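Side-chain contacts in esterase A (Caulobacter crescentus, PDB 5GKV), which probably acts as a serine hydrolase that cleaves ester bonds, belonging to the family of beta-lactamases and penicillin-binding proteins: residues Thr192-Asp197 / Leu204-Gly209; Ala86-Ala91 / Glu196-Pro201. All coordinates share one frame; numbering follows the deposited sequence.

Contact 1 (Thr192-Asp197 / Leu204-Gly209); sequences TALRED and LDLWIG
One methyl group, CD2 of L194, carries nearly all of this helix-to-strand contact: it lies between L206 and I208, two strand residues apart. In this protein of the beta-lactamase fold, strand 206-208 is an outer strand of a small three-stranded antiparallel sheet, and helix 190-202 lies beside it. The axes of helix 192-197 and strand 206-208 approach to 7.9 Å and run roughly antiparallel, at 151°. L194 CD2 comes to 3.9 Å from I208 CG1, and the same methyl stands 4.1 Å from L206 CG. Its other branch reaches L206 more loosely, with L194 CD1 4.2 Å from L206 CD2. Both strand side chains cross that of L194 at about a right angle, so the methyl of L194 sets against the branch carbon of L206 and the CG1 methylene of I208. The reach of L194 follows from its first torsion: CG is anti to the backbone N (chi1 172°), which carries the forked end out from the helix to the strand. Leucine suits the place because one methyl of its fork, CD2, can sit between L206 and I208 while CD1 adds to the contact with L206; the branched I208 and L206 offer carbon alone in a buried setting. V85 of helix 82-95 touches both L194 and I208, and A272 and L276 of helix 270-281 cover L206. R195 forms a salt bridge with E200. On the strand, W207 begins pointing away from the helix, but its indole turns back nearer to it and is held by the preceding loop: W207 NE1 donates to D205 OD1 at 2.9 Å, the bond nearly straight at 172° and the oxygen in the plane of the ring.

Contact 2 (Ala86-Ala91 / Glu196-Pro201); sequences AALLIA and EDICEP
L88, L89 and I198 meet with aliphatic branches alone, so no flat group takes part and neither a ring face nor a ring edge is used. Two neighbouring leucines of helix 82-95 converge on the end of one isoleucine of helix 190-202. I198 CD1 lies 4.1 Å from L88 CD2, and the same methyl is 4.2 Å from L89 CD2; in both pairs the side chains cross obliquely. I198 extends fully, with CD1 anti to CA (chi2 -180°), and its extended arm and the leucine side chains together fill the 9.9 Å between the CA atoms of L89 and I198. L88 sets out toward the other helix, whereas L89 starts to one side and only its end comes near. An unbranched tip suits a site shared by two leucines, each giving one methyl. L276 of helix 270-281 touches both L88 and I198, while L89 also packs on F182 of helix 173-186 and M190. With only 75 Å² buried and nothing but carbon meeting carbon, the pairing is nondirectional: it rests on dispersion and the exclusion of water.

In the fold
Helix 190-202 serves both contacts, whose centres are 7 Å apart, and E196 and D197 belong to both. Along the chain, 86-91 comes first, then, after about a hundred residues, 192-197, 196-201 and finally 204-209. Contact 1 joins the helix to the strand that follows it closely; contact 2 joins it to the distant helix 82-95, whose start in this family typically carries the Ser-x-x-Lys motif. L204 CD1 packs 3.7 Å from I198 CG2, an apolar link between the two contacts, and L206 O packs 3.4 Å from C199 SG. Helix 190-202 thus ties the small three-stranded sheet to the helical part of the fold.

Contact 1 (Thr192-Asp197 / Leu204-Gly209)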
loop_
_atom_site.group_PDB
_atom_site.type_symbol
_atom_site.label_atom_id
_atom_site.label_comp_id
_atom_site.label_asym_id
_atom_site.label_seq_id
_atom_site.Cartn_x
_atom_site.Cartn_y
_atom_site.Cartn_z
ATOM N N THR A 192 -13.783 -7.950 -1.541
ATOM C CA THR A 192 -15.239 -7.890 -1.677
ATOM C C THR A 192 -15.822 -6.785 -0.812
ATOM O O THR A 192 -16.656 -5.994 -1.271
ATOM C CB THR A 192 -15.868 -9.231 -1.303
ATOM O OG1 THR A 192 -15.409 -10.236 -2.210
ATOM C CG2 THR A 192 -17.398 -9.124 -1.386
ATOM N N ALA A 193 -15.391 -6.713 0.446
ATOM C CA ALA A 193 -15.868 -5.646 1.315
ATOM C C ALA A 193 -15.454 -4.281 0.784
ATOM O O ALA A 193 -16.254 -3.338 0.797
ATOM C CB ALA A 193 -15.349 -5.845 2.732
ATOM N N LEU A 194 -14.202 -4.151 0.326
ATOM C CA LEU A 194 -13.754 -2.890 -0.257
ATOM C C LEU A 194 -14.676 -2.457 -1.390
ATOM O O LEU A 194 -15.085 -1.292 -1.469
ATOM C CB LEU A 194 -12.316 -3.019 -0.775
ATOM C CG LEU A 194 -11.796 -1.819 -1.590
ATOM C CD1 LEU A 194 -11.635 -0.568 -0.736
ATOM C CD2 LEU A 194 -10.478 -2.163 -2.303
ATOM N N ARG A 195 -14.998 -3.388 -2.288
ATOM C CA ARG A 195 -15.839 -3.058 -3.433
ATOM C C ARG A 195 -17.266 -2.728 -2.990
ATOM O O ARG A 195 -17.846 -1.729 -3.433
ATOM C CB ARG A 195 -15.823 -4.220 -4.429
ATOM C CG ARG A 195 -16.804 -4.098 -5.595
ATOM C CD ARG A 195 -16.851 -5.379 -6.431
ATOM N NE ARG A 195 -17.202 -6.576 -5.657
ATOM C CZ ARG A 195 -18.450 -6.991 -5.433
ATOM N NH1 ARG A 195 -19.476 -6.299 -5.919
ATOM N NH2 ARG A 195 -18.678 -8.100 -4.725
ATOM N N GLU A 196 -17.834 -3.536 -2.090
ATOM C CA GLU A 196 -19.237 -3.363 -1.707
ATOM C C GLU A 196 -19.441 -2.127 -0.842
ATOM O O GLU A 196 -20.421 -1.396 -1.019
ATOM C CB GLU A 196 -19.741 -4.600 -0.954
ATOM C CG GLU A 196 -19.959 -5.806 -1.830
ATOM C CD GLU A 196 -20.471 -7.005 -1.048
ATOM O OE1 GLU A 196 -20.463 -6.955 0.204
ATOM O OE2 GLU A 196 -20.870 -7.995 -1.694
ATOM N N ASP A 197 -18.544 -1.886 0.110
ATOM C CA ASP A 197 -18.762 -0.853 1.112
ATOM C C ASP A 197 -18.175 0.498 0.730
ATOM O O ASP A 197 -18.607 1.524 1.279
ATOM C CB ASP A 197 -18.164 -1.271 2.464
ATOM C CG ASP A 197 -18.903 -2.453 3.109
ATOM O OD1 ASP A 197 -19.926 -2.927 2.569
ATOM O OD2 ASP A 197 -18.436 -2.921 4.162
ATOM N N LEU A 204 -15.051 4.729 -6.786
ATOM C CA LEU A 204 -13.593 4.743 -6.757
ATOM C C LEU A 204 -13.060 3.665 -7.691
ATOM O O LEU A 204 -13.457 2.502 -7.588
ATOM C CB LEU A 204 -13.060 4.515 -5.339
ATOM C CG LEU A 204 -13.512 5.564 -4.310
ATOM C CD1 LEU A 204 -13.050 5.208 -2.924
ATOM C CD2 LEU A 204 -12.995 6.938 -4.677
ATOM N N ASP A 205 -12.146 4.051 -8.586
ATOM C CA ASP A 205 -11.549 3.094 -9.519
ATOM C C ASP A 205 -10.354 2.423 -8.837
ATOM O O ASP A 205 -9.185 2.684 -9.137
ATOM C CB ASP A 205 -11.154 3.791 -10.822
ATOM C CG ASP A 205 -11.074 2.829 -11.985
ATOM O OD1 ASP A 205 -11.407 1.625 -11.810
ATOM O OD2 ASP A 205 -10.714 3.275 -13.087
ATOM N N LEU A 206 -10.687 1.533 -7.899
ATOM C CA LEU A 206 -9.718 0.880 -7.027
ATOM C C LEU A 206 -10.233 -0.519 -6.725
ATOM O O LEU A 206 -11.421 -0.693 -6.418
ATOM C CB LEU A 206 -9.513 1.687 -5.735
ATOM C CG LEU A 206 -8.924 0.909 -4.547
ATOM C CD1 LEU A 206 -7.445 0.536 -4.783
ATOM C CD2 LEU A 206 -9.118 1.660 -3.223
ATOM N N TRP A 207 -9.343 -1.507 -6.819
ATOM C CA TRP A 207 -9.728 -2.909 -6.831
ATOM C C TRP A 207 -8.692 -3.747 -6.094
ATOM O O TRP A 207 -7.487 -3.552 -6.268
ATOM C CB TRP A 207 -9.820 -3.448 -8.266
ATOM C CG TRP A 207 -10.608 -2.619 -9.210
ATOM C CD1 TRP A 207 -10.264 -1.400 -9.731
ATOM C CD2 TRP A 207 -11.879 -2.955 -9.788
ATOM N NE1 TRP A 207 -11.249 -0.945 -10.575
ATOM C CE2 TRP A 207 -12.250 -1.880 -10.636
ATOM C CE3 TRP A 207 -12.737 -4.057 -9.674
ATOM C CZ2 TRP A 207 -13.435 -1.878 -11.360
ATOM C CZ3 TRP A 207 -13.920 -4.051 -10.395
ATOM C CH2 TRP A 207 -14.257 -2.968 -11.229
ATOM N N ILE A 208 -9.158 -4.715 -5.312
ATOM C CA ILE A 208 -8.312 -5.819 -4.864
ATOM C C ILE A 208 -9.003 -7.088 -5.342
ATOM O O ILE A 208 -10.099 -7.420 -4.869
ATOM C CB ILE A 208 -8.101 -5.824 -3.344
ATOM C CG1 ILE A 208 -7.381 -4.538 -2.901
ATOM C CG2 ILE A 208 -7.293 -7.052 -2.931
ATOM C CD1 ILE A 208 -7.182 -4.436 -1.369
ATOM N N GLY A 209 -8.380 -7.773 -6.304
ATOM C CA GLY A 209 -9.074 -8.779 -7.084
ATOM C C GLY A 209 -9.762 -8.143 -8.280
ATOM O O GLY A 209 -10.852 -7.580 -8.154
#

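Contact 2 (Ala86-Ala91 / Glu196-Pro201)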
loop_
_atom_site.group_PDB
_atom_site.type_symbol
_atom_site.label_atom_id
_atom_site.label_comp_id
_atom_site.label_asym_id
_atom_site.label_seq_id
_atom_site.Cartn_x
_atom_site.Cartn_y
_atom_site.Cartn_z
ATOM N N ALA A 86 -5.367 -2.221 2.874
ATOM C CA ALA A 86 -5.586 -3.267 3.863
ATOM C C ALA A 86 -5.638 -2.677 5.266
ATOM O O ALA A 86 -6.487 -3.059 6.083
ATOM C CB ALA A 86 -4.485 -4.323 3.757
ATOM N N ALA A 87 -4.750 -1.720 5.552
ATOM C CA ALA A 87 -4.728 -1.123 6.882
ATOM C C ALA A 87 -6.029 -0.390 7.171
ATOM O O ALA A 87 -6.583 -0.506 8.270
ATOM C CB ALA A 87 -3.536 -0.185 7.020
ATOM N N LEU A 88 -6.536 0.357 6.187
ATOM C CA LEU A 88 -7.807 1.049 6.357
ATOM C C LEU A 88 -8.938 0.064 6.633
ATOM O O LEU A 88 -9.774 0.303 7.507
ATOM C CB LEU A 88 -8.104 1.890 5.106
ATOM C CG LEU A 88 -9.327 2.826 5.070
ATOM C CD1 LEU A 88 -9.180 3.751 3.895
ATOM C CD2 LEU A 88 -10.630 2.110 4.901
ATOM N N LEU A 89 -8.992 -1.044 5.891
ATOM C CA LEU A 89 -10.081 -1.999 6.085
ATOM C C LEU A 89 -10.064 -2.578 7.495
ATOM O O LEU A 89 -11.123 -2.724 8.120
ATOM C CB LEU A 89 -10.009 -3.112 5.039
ATOM C CG LEU A 89 -10.250 -2.646 3.596
ATOM C CD1 LEU A 89 -9.991 -3.775 2.585
ATOM C CD2 LEU A 89 -11.663 -2.100 3.455
ATOM N N ILE A 90 -8.874 -2.875 8.031
ATOM C CA ILE A 90 -8.787 -3.336 9.416
ATOM C C ILE A 90 -9.195 -2.220 10.370
ATOM O O ILE A 90 -9.958 -2.444 11.319
ATOM C CB ILE A 90 -7.369 -3.861 9.743
ATOM C CG1 ILE A 90 -7.073 -5.178 9.002
ATOM C CG2 ILE A 90 -7.206 -4.040 11.244
ATOM C CD1 ILE A 90 -7.925 -6.363 9.448
ATOM N N ALA A 91 -8.679 -1.001 10.140
ATOM C CA ALA A 91 -8.996 0.132 11.007
ATOM C C ALA A 91 -10.502 0.333 11.139
ATOM O O ALA A 91 -10.998 0.703 12.216
ATOM C CB ALA A 91 -8.356 1.413 10.466
ATOM N N GLU A 196 -17.834 -3.536 -2.090
ATOM C CA GLU A 196 -19.237 -3.363 -1.707
ATOM C C GLU A 196 -19.441 -2.127 -0.842
ATOM O O GLU A 196 -20.421 -1.396 -1.019
ATOM C CB GLU A 196 -19.741 -4.600 -0.954
ATOM C CG GLU A 196 -19.959 -5.806 -1.830
ATOM C CD GLU A 196 -20.471 -7.005 -1.048
ATOM O OE1 GLU A 196 -20.463 -6.955 0.204
ATOM O OE2 GLU A 196 -20.870 -7.995 -1.694
ATOM N N ASP A 197 -18.544 -1.886 0.110
ATOM C CA ASP A 197 -18.762 -0.853 1.112
ATOM C C ASP A 197 -18.175 0.498 0.730
ATOM O O ASP A 197 -18.607 1.524 1.279
ATOM C CB ASP A 197 -18.164 -1.271 2.464
ATOM C CG ASP A 197 -18.903 -2.453 3.109
ATOM O OD1 ASP A 197 -19.926 -2.927 2.569
ATOM O OD2 ASP A 197 -18.436 -2.921 4.162
ATOM N N ILE A 198 -17.203 0.537 -0.180
ATOM C CA ILE A 198 -16.462 1.775 -0.415
ATOM C C ILE A 198 -16.417 2.128 -1.896
ATOM O O ILE A 198 -16.882 3.203 -2.297
ATOM C CB ILE A 198 -15.037 1.682 0.166
ATOM C CG1 ILE A 198 -15.100 1.471 1.691
ATOM C CG2 ILE A 198 -14.235 2.924 -0.204
ATOM C CD1 ILE A 198 -13.724 1.366 2.379
ATOM N N CYS A 199 -15.871 1.231 -2.724
ATOM C CA CYS A 199 -15.557 1.620 -4.101
ATOM C C CYS A 199 -16.794 1.695 -4.986
ATOM O O CYS A 199 -16.940 2.648 -5.758
ATOM C CB CYS A 199 -14.522 0.664 -4.687
ATOM S SG CYS A 199 -12.955 0.873 -3.777
ATOM N N GLU A 200 -17.701 0.724 -4.887
ATOM C CA GLU A 200 -18.946 0.851 -5.647
ATOM C C GLU A 200 -19.773 2.052 -5.201
ATOM O O GLU A 200 -20.132 2.870 -6.061
ATOM C CB GLU A 200 -19.735 -0.464 -5.596
ATOM C CG GLU A 200 -19.277 -1.476 -6.650
ATOM C CD GLU A 200 -19.899 -2.863 -6.485
ATOM O OE1 GLU A 200 -20.734 -3.055 -5.568
ATOM O OE2 GLU A 200 -19.539 -3.767 -7.275
ATOM N N PRO A 201 -20.084 2.252 -3.918
ATOM C CA PRO A 201 -20.921 3.414 -3.564
ATOM C C PRO A 201 -20.285 4.747 -3.883
ATOM O O PRO A 201 -20.998 5.685 -4.259
ATOM C CB PRO A 201 -21.128 3.261 -2.049
ATOM C CG PRO A 201 -20.819 1.856 -1.753
ATOM C CD PRO A 201 -19.809 1.406 -2.744
#